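Local structure of mycolic acid synthase (Mycobacterium tuberculosis, 1L1E) at residues Leu57-Leu62 and Ala224-Gln229; Lys105-Met110 and Arg114-Leu119. The protein probably transfers a methylene group from S-adenosyl-L-methionine to a double bond of an alpha mycolic acid, closing the proximal cyclopropane ring. One frame throughout, in Å; residues are numbered along the deposited sequence.

Contact 1: residues Leu57-Leu62 and Ala224-Gln229; sequences LGKLNL and AVQSLQ
K59 and Q226 make the whole of this contact, a long-armed meeting at the surface between the turn that follows helix 45-58 and the edge strand 221-227. At the start of the second segment A224 directs its methyl group toward the turn but stays short of it, and its backbone bonds to T284 of the adjacent antiparallel strand. V225 points away, to the other face of the sheet, where its branched side chain lies on D281. Q226 turns back toward the turn. Its CG is anti to the backbone N (chi1 170°) and the extended chain carries the amide out to K59, whose own straight chain crosses it obliquely. K59 NZ donates to Q226 OE1 at 3.1 Å. The ammonium stands 31° out of the carbonyl plane, with a C=O...N angle of 137°. CE of K59 comes along at 3.7 Å from the same OE1. NZ has a further, stronger partner in Q282 OE1, on the strand that pairs with Q226, and two neutral amide oxygens thus share one ammonium. Lysine suits the turn because its aliphatic stem can lie over L165 and T284 before the charge emerges. S227 alternates back to the D281 side, and L228, at the N-cap position of helix 229-245, packs on C35 and Y37. K59 thus ties the turn between helix 45-58 and strand 67-71 to the antiparallel pair 279-286 and 221-227, of which 221-227 is the edge, the 7-6 end of the class I AdoMet-dependent methyltransferase sheet.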
loop_
_atom_site.group_PDB
_atom_site.type_symbol
_atom_site.label_atom_id
_atom_site.label_comp_id
_atom_site.label_asym_id
_atom_site.label_seq_id
_atom_site.Cartn_x
_atom_site.Cartn_y
_atom_site.Cartn_z
ATOM N N LEU A 57 -10.819 4.970 1.878
ATOM C CA LEU A 57 -12.101 4.869 1.196
ATOM C C LEU A 57 -13.026 6.046 1.479
ATOM O O LEU A 57 -13.786 6.445 0.615
ATOM C CB LEU A 57 -12.779 3.551 1.566
ATOM C CG LEU A 57 -11.975 2.295 1.198
ATOM C CD1 LEU A 57 -12.757 1.052 1.629
ATOM C CD2 LEU A 57 -11.705 2.270 -0.321
ATOM N N GLY A 58 -12.958 6.603 2.683
ATOM C CA GLY A 58 -13.803 7.735 3.015
ATOM C C GLY A 58 -13.558 8.913 2.089
ATOM O O GLY A 58 -14.447 9.729 1.856
ATOM N N LYS A 59 -12.345 8.994 1.551
ATOM C CA LYS A 59 -11.954 10.075 0.648
ATOM C C LYS A 59 -12.489 9.927 -0.777
ATOM O O LYS A 59 -12.481 10.886 -1.562
ATOM C CB LYS A 59 -10.425 10.181 0.613
ATOM C CG LYS A 59 -9.820 10.616 1.945
ATOM C CD LYS A 59 -8.315 10.553 1.918
ATOM C CE LYS A 59 -7.707 11.015 3.231
ATOM N NZ LYS A 59 -6.247 10.662 3.317
ATOM N N LEU A 60 -12.957 8.733 -1.113
ATOM C CA LEU A 60 -13.480 8.474 -2.451
ATOM C C LEU A 60 -14.982 8.754 -2.555
ATOM O O LEU A 60 -15.596 8.518 -3.599
ATOM C CB LEU A 60 -13.177 7.023 -2.845
ATOM C CG LEU A 60 -11.693 6.652 -2.796
ATOM C CD1 LEU A 60 -11.484 5.198 -3.207
ATOM C CD2 LEU A 60 -10.932 7.567 -3.723
ATOM N N ASN A 61 -15.561 9.263 -1.470
ATOM C CA ASN A 61 -16.984 9.589 -1.411
ATOM C C ASN A 61 -17.841 8.526 -2.119
ATOM O O ASN A 61 -18.675 8.825 -2.978
ATOM C CB ASN A 61 -17.206 10.993 -1.993
ATOM C CG ASN A 61 -16.466 12.070 -1.201
ATOM O OD1 ASN A 61 -16.232 13.178 -1.694
ATOM N ND2 ASN A 61 -16.100 11.746 0.042
ATOM N N LEU A 62 -17.609 7.276 -1.731
ATOM C CA LEU A 62 -18.314 6.126 -2.280
ATOM C C LEU A 62 -19.827 6.146 -2.053
ATOM O O LEU A 62 -20.310 6.469 -0.962
ATOM C CB LEU A 62 -17.744 4.834 -1.685
ATOM C CG LEU A 62 -16.344 4.410 -2.133
ATOM C CD1 LEU A 62 -15.887 3.230 -1.302
ATOM C CD2 LEU A 62 -16.365 4.040 -3.619
ATOM N N ALA A 224 -5.808 16.920 -1.988
ATOM C CA ALA A 224 -5.516 16.634 -0.591
ATOM C C ALA A 224 -4.297 15.731 -0.413
ATOM O O ALA A 224 -4.008 14.872 -1.253
ATOM C CB ALA A 224 -6.745 15.991 0.079
ATOM N N VAL A 225 -3.566 15.952 0.672
ATOM C CA VAL A 225 -2.400 15.131 0.989
ATOM C C VAL A 225 -2.362 14.967 2.504
ATOM O O VAL A 225 -2.595 15.922 3.247
ATOM C CB VAL A 225 -1.066 15.778 0.554
ATOM C CG1 VAL A 225 0.042 14.727 0.608
ATOM C CG2 VAL A 225 -1.184 16.362 -0.836
ATOM N N GLN A 226 -2.075 13.755 2.957
ATOM C CA GLN A 226 -2.011 13.480 4.384
ATOM C C GLN A 226 -0.819 12.597 4.644
ATOM O O GLN A 226 -0.651 11.583 3.976
ATOM C CB GLN A 226 -3.293 12.775 4.859
ATOM C CG GLN A 226 -3.219 12.231 6.296
ATOM C CD GLN A 226 -4.598 11.844 6.836
ATOM O OE1 GLN A 226 -5.577 11.818 6.088
ATOM N NE2 GLN A 226 -4.674 11.542 8.135
ATOM N N SER A 227 0.026 12.990 5.595
ATOM C CA SER A 227 1.196 12.185 5.926
ATOM C C SER A 227 0.875 11.271 7.105
ATOM O O SER A 227 0.142 11.651 8.017
ATOM C CB SER A 227 2.386 13.082 6.271
ATOM O OG SER A 227 2.070 13.926 7.358
ATOM N N LEU A 228 1.425 10.063 7.078
ATOM C CA LEU A 228 1.202 9.078 8.134
ATOM C C LEU A 228 2.532 8.558 8.656
ATOM O O LEU A 228 2.629 7.431 9.134
ATOM C CB LEU A 228 0.386 7.910 7.577
ATOM C CG LEU A 228 -1.052 8.261 7.185
ATOM C CD1 LEU A 228 -1.686 7.074 6.485
ATOM C CD2 LEU A 228 -1.847 8.639 8.437
ATOM N N GLN A 229 3.555 9.398 8.561
ATOM C CA GLN A 229 4.901 9.038 8.978
ATOM C C GLN A 229 5.033 8.173 10.234
ATOM O O GLN A 229 5.571 7.058 10.171
ATOM C CB GLN A 229 5.731 10.314 9.143
ATOM C CG GLN A 229 7.212 10.081 9.399
ATOM C CD GLN A 229 7.998 11.373 9.332
ATOM O OE1 GLN A 229 7.737 12.310 10.086
ATOM N NE2 GLN A 229 8.961 11.439 8.413
#

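Contact 2: residues Lys105-Met110 and Arg114-Leu119; sequences KMFDQM and RSRRVL
F107 and R116 mark the closest backbone approach, their CA atoms 6.6 Å apart, where helix 105-109 runs nearly antiparallel (168°) to strand 116-119 with the axes 8.9 Å from each other. The contact packs the helix of the beta-alpha-beta unit 89-94, 97-109, 116-120 on the unit's second strand, and F107 also touches V90 on the first. F107 points its ring at the strand, and R116 CB sits over the centre of one face, 3.6 Å from the centroid, a CH-pi contact. A flat aromatic suits this place: it offers that face to the arginine's stem, while its rim meets the strand backbone. CE1 lies 3.6 Å from C of R117, and V118 N is likewise near the plane of the ring at its edge. Compact, beta-branched V118 suits a strand facing the helix, its CB 4.1 Å from CE1 of F107, and it also touches V103 and Q104. R116 reaches against the run of its own strand, toward the C-terminal end of the helix: CG lies between the backbone N and the carbonyl carbon (chi1 42°), and the extended chain runs past CB of F107 to bring NE to F107 O. This bond is short, 2.7 Å, and nearly straight at 162°, with the oxygen close to the guanidinium plane. NH2 of R116 adds a weak bond to the same oxygen at 3.3 Å. M110 lays CG 3.7 Å from NE of R116, flanking the head group. NH1 makes weak bonds to the carbonyls of R114 and T112. Arginine suits the place because its aliphatic stem can lie along the ring while its planar head carries N-H donors to F107 O. The guanidinium thus serves the carbonyl end of the helix, whose partial negative charge probably favours the cation, whereas V118 N is buried beside the ring edge with no polar partner in the model.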
loop_
_atom_site.group_PDB
_atom_site.type_symbol
_atom_site.label_atom_id
_atom_site.label_comp_id
_atom_site.label_asym_id
_atom_site.label_seq_id
_atom_site.Cartn_x
_atom_site.Cartn_y
_atom_site.Cartn_z
ATOM N N LYS A 105 -11.353 -16.915 -3.717
ATOM C CA LYS A 105 -11.993 -17.823 -2.770
ATOM C C LYS A 105 -12.819 -16.978 -1.803
ATOM O O LYS A 105 -13.968 -17.306 -1.491
ATOM C CB LYS A 105 -10.941 -18.624 -1.998
ATOM C CG LYS A 105 -11.520 -19.540 -0.932
ATOM C CD LYS A 105 -10.458 -20.483 -0.378
ATOM C CE LYS A 105 -11.062 -21.504 0.577
ATOM N NZ LYS A 105 -10.059 -22.518 1.025
ATOM N N MET A 106 -12.225 -15.882 -1.342
ATOM C CA MET A 106 -12.889 -14.971 -0.423
ATOM C C MET A 106 -14.192 -14.527 -1.072
ATOM O O MET A 106 -15.273 -14.654 -0.483
ATOM C CB MET A 106 -11.999 -13.748 -0.154
ATOM C CG MET A 106 -12.453 -12.882 1.017
ATOM S SD MET A 106 -11.702 -11.239 1.033
ATOM C CE MET A 106 -11.099 -11.123 2.716
ATOM N N PHE A 107 -14.087 -14.009 -2.293
ATOM C CA PHE A 107 -15.250 -13.545 -3.041
ATOM C C PHE A 107 -16.343 -14.618 -3.193
ATOM O O PHE A 107 -17.532 -14.318 -3.041
ATOM C CB PHE A 107 -14.829 -13.063 -4.435
ATOM C CG PHE A 107 -14.191 -11.692 -4.454
ATOM C CD1 PHE A 107 -13.604 -11.215 -5.619
ATOM C CD2 PHE A 107 -14.195 -10.874 -3.325
ATOM C CE1 PHE A 107 -13.031 -9.949 -5.666
ATOM C CE2 PHE A 107 -13.623 -9.603 -3.364
ATOM C CZ PHE A 107 -13.041 -9.142 -4.537
ATOM N N ASP A 108 -15.933 -15.849 -3.506
ATOM C CA ASP A 108 -16.862 -16.965 -3.693
ATOM C C ASP A 108 -17.591 -17.366 -2.403
ATOM O O ASP A 108 -18.688 -17.935 -2.453
ATOM C CB ASP A 108 -16.129 -18.201 -4.235
ATOM C CG ASP A 108 -15.558 -17.992 -5.629
ATOM O OD1 ASP A 108 -16.087 -17.157 -6.385
ATOM O OD2 ASP A 108 -14.584 -18.685 -5.977
ATOM N N GLN A 109 -16.982 -17.077 -1.256
ATOM C CA GLN A 109 -17.579 -17.427 0.030
ATOM C C GLN A 109 -18.632 -16.442 0.531
ATOM O O GLN A 109 -19.595 -16.841 1.190
ATOM C CB GLN A 109 -16.489 -17.583 1.089
ATOM C CG GLN A 109 -15.633 -18.819 0.902
ATOM C CD GLN A 109 -14.420 -18.842 1.819
ATOM O OE1 GLN A 109 -13.717 -19.845 1.896
ATOM N NE2 GLN A 109 -14.165 -17.732 2.508
ATOM N N MET A 110 -18.459 -15.163 0.217
ATOM C CA MET A 110 -19.411 -14.164 0.673
ATOM C C MET A 110 -20.638 -14.065 -0.220
ATOM O O MET A 110 -20.625 -14.498 -1.368
ATOM C CB MET A 110 -18.725 -12.791 0.818
ATOM C CG MET A 110 -17.869 -12.326 -0.354
ATOM S SD MET A 110 -16.856 -10.848 0.072
ATOM C CE MET A 110 -15.474 -11.619 0.807
ATOM N N ARG A 114 -23.633 -7.576 -4.899
ATOM C CA ARG A 114 -22.547 -6.775 -5.456
ATOM C C ARG A 114 -21.588 -7.613 -6.281
ATOM O O ARG A 114 -21.220 -8.715 -5.895
ATOM C CB ARG A 114 -21.776 -6.073 -4.331
ATOM C CG ARG A 114 -22.527 -4.909 -3.739
ATOM C CD ARG A 114 -22.682 -3.821 -4.789
ATOM N NE ARG A 114 -23.719 -2.858 -4.449
ATOM C CZ ARG A 114 -25.020 -3.130 -4.443
ATOM N NH1 ARG A 114 -25.448 -4.344 -4.761
ATOM N NH2 ARG A 114 -25.891 -2.182 -4.119
ATOM N N SER A 115 -21.179 -7.066 -7.419
ATOM C CA SER A 115 -20.251 -7.732 -8.323
ATOM C C SER A 115 -18.860 -7.651 -7.731
ATOM O O SER A 115 -18.467 -6.617 -7.204
ATOM C CB SER A 115 -20.262 -7.045 -9.692
ATOM O OG SER A 115 -19.293 -7.617 -10.553
ATOM N N ARG A 116 -18.112 -8.743 -7.821
ATOM C CA ARG A 116 -16.767 -8.770 -7.275
ATOM C C ARG A 116 -15.832 -9.529 -8.191
ATOM O O ARG A 116 -16.066 -10.700 -8.507
ATOM C CB ARG A 116 -16.787 -9.387 -5.866
ATOM C CG ARG A 116 -17.686 -10.619 -5.697
ATOM C CD ARG A 116 -18.009 -10.852 -4.215
ATOM N NE ARG A 116 -18.763 -12.085 -3.966
ATOM C CZ ARG A 116 -20.007 -12.314 -4.377
ATOM N NH1 ARG A 116 -20.674 -11.398 -5.069
ATOM N NH2 ARG A 116 -20.587 -13.471 -4.091
ATOM N N ARG A 117 -14.773 -8.852 -8.628
ATOM C CA ARG A 117 -13.804 -9.451 -9.528
ATOM C C ARG A 117 -12.360 -9.200 -9.126
ATOM O O ARG A 117 -12.011 -8.116 -8.667
ATOM C CB ARG A 117 -13.995 -8.923 -10.948
ATOM C CG ARG A 117 -14.904 -9.741 -11.848
ATOM C CD ARG A 117 -14.552 -9.431 -13.310
ATOM N NE ARG A 117 -14.562 -7.991 -13.546
ATOM C CZ ARG A 117 -13.870 -7.366 -14.496
ATOM N NH1 ARG A 117 -13.086 -8.044 -15.327
ATOM N NH2 ARG A 117 -13.959 -6.051 -14.605
ATOM N N VAL A 118 -11.525 -10.218 -9.305
ATOM C CA VAL A 118 -10.104 -10.117 -9.003
ATOM C C VAL A 118 -9.388 -10.598 -10.258
ATOM O O VAL A 118 -9.787 -11.595 -10.857
ATOM C CB VAL A 118 -9.701 -10.988 -7.786
ATOM C CG1 VAL A 118 -9.887 -12.453 -8.090
ATOM C CG2 VAL A 118 -8.258 -10.699 -7.403
ATOM N N LEU A 119 -8.344 -9.883 -10.665
ATOM C CA LEU A 119 -7.620 -10.250 -11.872
ATOM C C LEU A 119 -6.106 -10.283 -11.663
ATOM O O LEU A 119 -5.519 -9.356 -11.099
ATOM C CB LEU A 119 -7.953 -9.264 -12.999
ATOM C CG LEU A 119 -9.427 -8.985 -13.324
ATOM C CD1 LEU A 119 -9.546 -7.655 -14.053
ATOM C CD2 LEU A 119 -10.010 -10.118 -14.161
#

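In the fold
From the N terminus the chain leaves helix 45-58 through 57-62, which opens contact 1, and enters the Rossmann-like sheet at strand 67-71. Further on, 105-110 and 114-119 close contact 2 across a linker of three residues, completing the beta-alpha-beta unit of strand 89-94, helix 97-109 and strand 116-120. The chain then builds strands 132-136 and 163-170 and several helices before 224-229 comes back to 57-62, closing contact 1 over 161 intervening residues; strand 279-286 is added later, between 163-170 and 221-227. Contact 2 therefore lies wholly within that long loop, and the two do not cross. Their centres are 25 Å apart, and they involve the outermost strands, 221-227 and 116-120, of the same sheet.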